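Local coordinates for protein ketosynthase (PDB 6KXD) that probably condenses acyl groups with malonyl-ACP by decarboxylative chain extension, as the ketosynthase of a highly reducing type II polyketide synthase, at residues S19-G24 with A30-G35; E26-G31 with C349-E354; R87-D92 with I237-S242. All blocks are in the same frame, centred on the assembly; numbering follows the deposited sequence.

Interaction 1: S19-G24 with A30-G35; sequences SSIGTG and AGLRAG
Ile21 lays the end of its side chain against the helical backbone at Gly31 and Leu32. CD1 of Ile21 does the touching, 3.7 Å from C of Gly31 and 3.8 Å from N of Leu32. From there it meets CD2 of Leu32 at 4.0 Å, methyl against methyl. CG1 of Ile21 sits in the crowded position between backbone N and carbonyl carbon (chi1 72°), while an extended chi2 sends CD1 out to the helix. The two backbones come close here as well: O of Ile21 lies 3.6 Å from CA of Gly31. A residue without a side chain suits position 31, because the carbonyl oxygen occupies the space on that side.

The loop that presents Ile21 is a type I turn from Ser19 to Gly22, within a tight hairpin where strand 22-23 folds back on strand 10-19, ahead of helix 24-34. Ser19 adds an ST turn: its OG accepts from N of Ile21 at 3.1 Å and donates to O of Gly22 at 2.7 Å, on a lone pair in the carbonyl plane. At the backbone angles of Gly22 a CB would jam against O of Ile21, so glycine suits the place. Leu334 and Tyr28 also pack on Ile21, so a branched hydrocarbon fits well here.

The other side is looser. Beyond Leu32 the helix moves off from the loop, Arg33 and Ala34 face solvent, and Gly35, with the positive phi of 67° that glycine tolerates, ends the helix in a Schellman motif. Arg36 reaches back from there to Ile21 O in a weak hydrogen bond.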
loop_
_atom_site.group_PDB
_atom_site.type_symbol
_atom_site.label_atom_id
_atom_site.label_comp_id
_atom_site.label_asym_id
_atom_site.label_seq_id
_atom_site.Cartn_x
_atom_site.Cartn_y
_atom_site.Cartn_z
ATOM N N SER A 19 -8.759 0.187 18.982
ATOM C CA SER A 19 -10.024 0.321 18.261
ATOM C C SER A 19 -10.986 1.170 19.080
ATOM O O SER A 19 -10.793 1.367 20.291
ATOM C CB SER A 19 -10.621 -1.037 17.956
ATOM O OG SER A 19 -11.487 -1.466 18.994
ATOM N N SER A 20 -12.043 1.588 18.385
ATOM C CA SER A 20 -13.098 2.407 18.918
ATOM C C SER A 20 -13.930 1.617 19.936
ATOM O O SER A 20 -14.674 2.259 20.638
ATOM C CB SER A 20 -13.954 2.977 17.801
ATOM O OG SER A 20 -14.607 1.928 17.115
ATOM N N ILE A 21 -13.809 0.275 19.992
ATOM C CA ILE A 21 -14.568 -0.577 20.900
ATOM C C ILE A 21 -13.652 -1.336 21.863
ATOM O O ILE A 21 -14.095 -2.333 22.495
ATOM C CB ILE A 21 -15.502 -1.553 20.156
ATOM C CG1 ILE A 21 -14.759 -2.686 19.436
ATOM C CG2 ILE A 21 -16.408 -0.767 19.223
ATOM C CD1 ILE A 21 -15.652 -3.747 18.876
ATOM N N GLY A 22 -12.394 -0.904 21.989
ATOM C CA GLY A 22 -11.481 -1.599 22.866
ATOM C C GLY A 22 -10.053 -1.657 22.348
ATOM O O GLY A 22 -9.804 -1.741 21.144
ATOM N N THR A 23 -9.125 -1.635 23.302
ATOM C CA THR A 23 -7.672 -1.625 23.096
ATOM C C THR A 23 -7.107 -2.871 23.770
ATOM O O THR A 23 -7.358 -3.110 24.944
ATOM C CB THR A 23 -7.075 -0.327 23.651
ATOM O OG1 THR A 23 -7.524 0.767 22.853
ATOM C CG2 THR A 23 -5.563 -0.350 23.679
ATOM N N GLY A 24 -6.387 -3.687 23.004
ATOM C CA GLY A 24 -5.904 -4.975 23.423
ATOM C C GLY A 24 -6.892 -6.073 23.102
ATOM O O GLY A 24 -8.070 -5.799 22.946
ATOM N N ALA A 30 -14.085 -8.388 24.048
ATOM C CA ALA A 30 -15.236 -7.980 24.882
ATOM C C ALA A 30 -16.174 -7.145 24.016
ATOM O O ALA A 30 -17.365 -7.438 23.951
ATOM C CB ALA A 30 -14.814 -7.181 26.100
ATOM N N GLY A 31 -15.608 -6.116 23.370
ATOM C CA GLY A 31 -16.369 -5.177 22.554
ATOM C C GLY A 31 -17.142 -5.912 21.481
ATOM O O GLY A 31 -18.320 -5.622 21.261
ATOM N N LEU A 32 -16.494 -6.907 20.866
ATOM C CA LEU A 32 -17.070 -7.611 19.743
ATOM C C LEU A 32 -18.264 -8.431 20.237
ATOM O O LEU A 32 -19.299 -8.471 19.578
ATOM C CB LEU A 32 -16.062 -8.554 19.100
ATOM C CG LEU A 32 -14.976 -7.905 18.251
ATOM C CD1 LEU A 32 -13.937 -8.958 17.897
ATOM C CD2 LEU A 32 -15.554 -7.246 17.008
ATOM N N ARG A 33 -18.064 -9.128 21.359
ATOM C CA ARG A 33 -19.101 -9.975 21.975
ATOM C C ARG A 33 -20.256 -9.109 22.492
ATOM O O ARG A 33 -21.410 -9.584 22.527
ATOM C CB ARG A 33 -18.485 -10.867 23.062
ATOM C CG ARG A 33 -17.794 -12.102 22.507
ATOM C CD ARG A 33 -16.852 -12.776 23.493
ATOM N NE ARG A 33 -17.584 -13.519 24.504
ATOM C CZ ARG A 33 -17.852 -13.072 25.722
ATOM N NH1 ARG A 33 -18.688 -13.741 26.510
ATOM N NH2 ARG A 33 -17.307 -11.941 26.132
ATOM N N ALA A 34 -19.956 -7.864 22.869
ATOM C CA ALA A 34 -20.909 -6.964 23.481
ATOM C C ALA A 34 -21.781 -6.239 22.462
ATOM O O ALA A 34 -22.787 -5.653 22.837
ATOM C CB ALA A 34 -20.201 -5.945 24.335
ATOM N N GLY A 35 -21.371 -6.181 21.197
ATOM C CA GLY A 35 -22.042 -5.250 20.314
ATOM C C GLY A 35 -21.753 -3.823 20.720
ATOM O O GLY A 35 -22.517 -2.911 20.443
#

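Interaction 2: E26-G31 with C349-E354; sequences EEYTAG and CGLAIE
Leu351 holds CG beside its backbone N (chi1 -76°), and an extended chi2 then drives CD1 straight out from its own helix toward Tyr28 and Thr29. Tyr28 turns CG opposite its backbone N (chi1 -176°), which swings the ring toward helix 341-355. Thr29 keeps OG1 beside its backbone N, so that the hydroxyl, rather than the methyl, meets the leucine.

The result is one leucine fork set against two neighbouring side chains. CD1 of Leu351 approaches CD2 of Tyr28 obliquely, at 3.6 Å. The same methyl lies 3.3 Å from OG1 of Thr29, and CD2 of Leu351 comes within 3.5 Å of that oxygen, which thus rests against both branches of the fork. The compact, beta-branched threonine places its hydroxyl beside the leucine with CA of Thr29 6.6 Å from CA of Leu351.

Helix 24-34 belongs to the N-terminal half of the ketosynthase and helix 341-355 to its C-terminal half, so the contact joins the two halves of the thiolase-like fold. Tyr28 adds a second link, since its hydroxyl hydrogen-bonds O of Leu344 and its ring also lies on Ile347 and Ala348.

With its proton given to O of Val25, one turn back, the hydroxyl of Thr29 is satisfied inside its own helix and can be buried against methyl groups. Adhesion between the segments is therefore van der Waals in kind and rests on shape, while a directional bond between the two helices is supplied by the tyrosine hydroxyl.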
loop_
_atom_site.group_PDB
_atom_site.type_symbol
_atom_site.label_atom_id
_atom_site.label_comp_id
_atom_site.label_asym_id
_atom_site.label_seq_id
_atom_site.Cartn_x
_atom_site.Cartn_y
_atom_site.Cartn_z
ATOM N N GLU A 26 -8.097 -8.460 24.802
ATOM C CA GLU A 26 -9.160 -8.701 25.811
ATOM C C GLU A 26 -10.311 -7.719 25.607
ATOM O O GLU A 26 -11.426 -8.149 25.390
ATOM C CB GLU A 26 -8.664 -8.543 27.246
ATOM C CG GLU A 26 -8.318 -9.842 27.926
ATOM C CD GLU A 26 -7.882 -9.592 29.359
ATOM O OE1 GLU A 26 -8.758 -9.236 30.198
ATOM O OE2 GLU A 26 -6.664 -9.687 29.619
ATOM N N GLU A 27 -10.004 -6.421 25.702
ATOM C CA GLU A 27 -10.962 -5.329 25.502
ATOM C C GLU A 27 -11.704 -5.525 24.170
ATOM O O GLU A 27 -12.874 -5.190 24.059
ATOM C CB GLU A 27 -10.260 -3.980 25.468
ATOM C CG GLU A 27 -10.309 -3.143 26.735
ATOM C CD GLU A 27 -10.620 -1.672 26.457
ATOM O OE1 GLU A 27 -11.744 -1.229 26.773
ATOM O OE2 GLU A 27 -9.746 -0.959 25.917
ATOM N N TYR A 28 -11.010 -6.042 23.146
ATOM C CA TYR A 28 -11.568 -6.078 21.796
ATOM C C TYR A 28 -12.484 -7.281 21.665
ATOM O O TYR A 28 -13.567 -7.158 21.130
ATOM C CB TYR A 28 -10.462 -6.142 20.741
ATOM C CG TYR A 28 -10.944 -6.080 19.309
ATOM C CD1 TYR A 28 -11.653 -4.989 18.855
ATOM C CD2 TYR A 28 -10.618 -7.072 18.403
ATOM C CE1 TYR A 28 -12.077 -4.896 17.535
ATOM C CE2 TYR A 28 -11.018 -6.997 17.076
ATOM C CZ TYR A 28 -11.769 -5.914 16.648
ATOM O OH TYR A 28 -12.142 -5.816 15.335
ATOM N N THR A 29 -12.052 -8.436 22.182
ATOM C CA THR A 29 -12.912 -9.579 22.239
ATOM C C THR A 29 -14.201 -9.235 23.016
ATOM O O THR A 29 -15.280 -9.740 22.665
ATOM C CB THR A 29 -12.221 -10.775 22.885
ATOM O OG1 THR A 29 -10.946 -10.941 22.258
ATOM C CG2 THR A 29 -13.042 -12.035 22.759
ATOM N N ALA A 30 -14.085 -8.388 24.048
ATOM C CA ALA A 30 -15.236 -7.980 24.882
ATOM C C ALA A 30 -16.174 -7.145 24.016
ATOM O O ALA A 30 -17.365 -7.438 23.951
ATOM C CB ALA A 30 -14.814 -7.181 26.100
ATOM N N GLY A 31 -15.608 -6.116 23.370
ATOM C CA GLY A 31 -16.369 -5.177 22.554
ATOM C C GLY A 31 -17.142 -5.912 21.481
ATOM O O GLY A 31 -18.320 -5.622 21.261
ATOM N N CYS A 349 -12.294 -12.064 13.286
ATOM C CA CYS A 349 -12.426 -13.397 12.709
ATOM C C CYS A 349 -11.584 -14.431 13.440
ATOM O O CYS A 349 -12.042 -15.571 13.641
ATOM C CB CYS A 349 -12.059 -13.419 11.236
ATOM S SG CYS A 349 -13.326 -12.611 10.253
ATOM N N GLY A 350 -10.358 -14.057 13.794
ATOM C CA GLY A 350 -9.525 -14.978 14.479
ATOM C C GLY A 350 -10.058 -15.243 15.876
ATOM O O GLY A 350 -9.974 -16.360 16.382
ATOM N N LEU A 351 -10.556 -14.183 16.510
ATOM C CA LEU A 351 -11.059 -14.243 17.885
ATOM C C LEU A 351 -12.378 -15.027 17.902
ATOM O O LEU A 351 -12.680 -15.789 18.860
ATOM C CB LEU A 351 -11.241 -12.815 18.375
ATOM C CG LEU A 351 -9.960 -12.085 18.746
ATOM C CD1 LEU A 351 -10.243 -10.637 19.089
ATOM C CD2 LEU A 351 -9.230 -12.794 19.891
ATOM N N ALA A 352 -13.148 -14.863 16.825
ATOM C CA ALA A 352 -14.405 -15.557 16.648
ATOM C C ALA A 352 -14.119 -17.048 16.589
ATOM O O ALA A 352 -14.844 -17.809 17.245
ATOM C CB ALA A 352 -15.136 -15.097 15.418
ATOM N N ILE A 353 -13.072 -17.430 15.834
ATOM C CA ILE A 353 -12.600 -18.811 15.703
ATOM C C ILE A 353 -12.212 -19.359 17.077
ATOM O O ILE A 353 -12.687 -20.430 17.440
ATOM C CB ILE A 353 -11.423 -18.941 14.718
ATOM C CG1 ILE A 353 -11.914 -18.938 13.268
ATOM C CG2 ILE A 353 -10.587 -20.170 15.026
ATOM C CD1 ILE A 353 -10.851 -18.544 12.265
ATOM N N GLU A 354 -11.324 -18.633 17.765
ATOM C CA GLU A 354 -10.684 -19.018 19.013
ATOM C C GLU A 354 -11.730 -19.175 20.131
ATOM O O GLU A 354 -11.635 -20.106 20.916
ATOM C CB GLU A 354 -9.637 -17.957 19.366
ATOM C CG GLU A 354 -8.679 -18.343 20.483
ATOM C CD GLU A 354 -7.712 -17.235 20.900
ATOM O OE1 GLU A 354 -7.890 -16.089 20.452
ATOM O OE2 GLU A 354 -6.789 -17.512 21.692
#

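Interaction 3: R87-D92 with I237-S242; sequences RMAVDD and ILVLES
OD2 of Asp92, three residues on from the Ala89 that presses into strand 237-242, is gripped by two donors: NE2 of His254 and the backbone N of Phe15. The carboxylate thus ties the C-terminal end of helix 77-93 to neighbouring strand 10-19.

At the centre of the contact is Ala89. Its CB points at the strand, 3.4 Å from O of Ile237. It meets CG2 of Ile237 at 3.9 Å; CB of that isoleucine is near, while its CG1 and CD1 lead away. CG2 of Val239 lies 3.8 Å from CB of Ala89. Val239 has CG1 opposite its backbone N (chi1 -177°), which leaves CG2 to reach across to the helix backbone, 3.4 Å from O of Ala89. CG1 of Val90 adds a looser touch on the same methyl, at 4.3 Å.

The small alanine lets the axes of the two short segments approach to 7.6 Å, at a signed crossing angle of -38°, and beta-branched Ile237 and Val239 suit both an extended strand and a flat surface for the helix. Leu238 and Leu240 go to the other face of the sheet, where they meet helix 172-185, so the strand is sandwiched between helices, as expected of the layered thiolase fold.

With the carbonyl oxygens of Ala89 and Ile237 meeting methyl groups across the contact, cohesion comes from close fit and dispersion rather than directed bonds.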
loop_
_atom_site.group_PDB
_atom_site.type_symbol
_atom_site.label_atom_id
_atom_site.label_comp_id
_atom_site.label_asym_id
_atom_site.label_seq_id
_atom_site.Cartn_x
_atom_site.Cartn_y
_atom_site.Cartn_z
ATOM N N ARG A 87 3.272 -3.386 19.017
ATOM C CA ARG A 87 3.798 -3.700 20.380
ATOM C C ARG A 87 2.876 -4.752 20.995
ATOM O O ARG A 87 3.298 -5.828 21.320
ATOM C CB ARG A 87 3.953 -2.409 21.188
ATOM C CG ARG A 87 4.244 -2.610 22.671
ATOM C CD ARG A 87 5.657 -3.074 22.905
ATOM N NE ARG A 87 6.641 -2.037 22.598
ATOM C CZ ARG A 87 7.935 -2.295 22.475
ATOM N NH1 ARG A 87 8.375 -3.522 22.703
ATOM N NH2 ARG A 87 8.773 -1.361 22.074
ATOM N N MET A 88 1.587 -4.428 21.092
ATOM C CA MET A 88 0.619 -5.324 21.673
ATOM C C MET A 88 0.663 -6.693 21.011
ATOM O O MET A 88 0.545 -7.699 21.662
ATOM C CB MET A 88 -0.800 -4.786 21.516
ATOM C CG MET A 88 -1.067 -3.629 22.384
ATOM S SD MET A 88 -2.801 -3.158 22.164
ATOM C CE MET A 88 -2.512 -1.420 21.912
ATOM N N ALA A 89 0.783 -6.713 19.679
ATOM C CA ALA A 89 0.698 -7.937 18.969
ATOM C C ALA A 89 1.913 -8.807 19.304
ATOM O O ALA A 89 1.754 -10.010 19.446
ATOM C CB ALA A 89 0.624 -7.681 17.490
ATOM N N VAL A 90 3.102 -8.206 19.351
ATOM C CA VAL A 90 4.279 -9.002 19.618
ATOM C C VAL A 90 4.261 -9.424 21.098
ATOM O O VAL A 90 4.544 -10.593 21.387
ATOM C CB VAL A 90 5.594 -8.341 19.183
ATOM C CG1 VAL A 90 5.640 -8.165 17.672
ATOM C CG2 VAL A 90 5.895 -7.041 19.896
ATOM N N ASP A 91 3.796 -8.538 21.973
ATOM C CA ASP A 91 3.500 -8.909 23.389
ATOM C C ASP A 91 2.600 -10.152 23.384
ATOM O O ASP A 91 2.939 -11.198 23.966
ATOM C CB ASP A 91 2.913 -7.716 24.155
ATOM C CG ASP A 91 3.934 -6.626 24.441
ATOM O OD1 ASP A 91 5.125 -6.891 24.248
ATOM O OD2 ASP A 91 3.530 -5.516 24.838
ATOM N N ASP A 92 1.474 -10.049 22.674
ATOM C CA ASP A 92 0.462 -11.088 22.616
ATOM C C ASP A 92 1.044 -12.361 22.012
ATOM O O ASP A 92 0.546 -13.442 22.274
ATOM C CB ASP A 92 -0.753 -10.650 21.791
ATOM C CG ASP A 92 -1.921 -11.619 21.866
ATOM O OD1 ASP A 92 -2.506 -11.752 22.968
ATOM O OD2 ASP A 92 -2.232 -12.232 20.832
ATOM N N ILE A 237 -2.893 -5.212 14.258
ATOM C CA ILE A 237 -1.681 -5.876 13.837
ATOM C C ILE A 237 -1.778 -7.329 14.232
ATOM O O ILE A 237 -2.077 -7.653 15.406
ATOM C CB ILE A 237 -0.423 -5.192 14.389
ATOM C CG1 ILE A 237 -0.339 -3.729 13.947
ATOM C CG2 ILE A 237 0.811 -5.953 13.968
ATOM C CD1 ILE A 237 -0.045 -3.553 12.453
ATOM N N LEU A 238 -1.475 -8.184 13.257
ATOM C CA LEU A 238 -1.476 -9.595 13.433
ATOM C C LEU A 238 -0.043 -10.098 13.308
ATOM O O LEU A 238 0.683 -9.699 12.396
ATOM C CB LEU A 238 -2.361 -10.251 12.376
ATOM C CG LEU A 238 -3.846 -9.901 12.449
ATOM C CD1 LEU A 238 -4.125 -8.601 11.710
ATOM C CD2 LEU A 238 -4.696 -11.018 11.874
ATOM N N VAL A 239 0.369 -10.958 14.248
ATOM C CA VAL A 239 1.607 -11.701 14.076
ATOM C C VAL A 239 1.291 -12.994 13.327
ATOM O O VAL A 239 0.529 -13.854 13.844
ATOM C CB VAL A 239 2.316 -11.980 15.420
ATOM C CG1 VAL A 239 3.646 -12.685 15.183
ATOM C CG2 VAL A 239 2.513 -10.703 16.221
ATOM N N LEU A 240 1.880 -13.127 12.130
ATOM C CA LEU A 240 1.851 -14.310 11.347
ATOM C C LEU A 240 3.203 -15.000 11.505
ATOM O O LEU A 240 4.232 -14.324 11.502
ATOM C CB LEU A 240 1.643 -14.002 9.863
ATOM C CG LEU A 240 0.207 -13.747 9.423
ATOM C CD1 LEU A 240 -0.316 -12.458 10.018
ATOM C CD2 LEU A 240 0.134 -13.706 7.903
ATOM N N GLU A 241 3.183 -16.325 11.555
ATOM C CA GLU A 241 4.393 -17.117 11.761
ATOM C C GLU A 241 4.256 -18.444 11.048
ATOM O O GLU A 241 3.152 -18.968 10.956
ATOM C CB GLU A 241 4.587 -17.421 13.245
ATOM C CG GLU A 241 5.309 -16.341 14.009
ATOM C CD GLU A 241 5.680 -16.761 15.430
ATOM O OE1 GLU A 241 4.959 -16.347 16.366
ATOM O OE2 GLU A 241 6.691 -17.496 15.594
ATOM N N SER A 242 5.369 -18.971 10.533
ATOM C CA SER A 242 5.317 -20.321 9.972
ATOM C C SER A 242 4.870 -21.249 11.100
ATOM O O SER A 242 5.216 -21.002 12.250
ATOM C CB SER A 242 6.627 -20.757 9.395
ATOM O OG SER A 242 7.579 -20.954 10.422
#

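How the interactions relate
All three contacts are buried and mainly apolar, but they join different parts of the fold. Interactions 1 and 2 use overlapping parts of helix 24-34, and Tyr28 passes between them: its CD1 lies 3.5 Å from Ser19 OG. Interaction 1 is local, closing a hairpin onto the helix that follows it, and part of it grades into solvent; interaction 2 spans more than 300 residues to pack helix on helix. Interaction 3 is helix on sheet, and touches interaction 1 through Met88 against Thr23 and Gly24. Polar groups differ accordingly: a serine-held turn in the first, threonine and tyrosine hydroxyls satisfied by backbone carbonyls in the second, and a carboxylate beside the third.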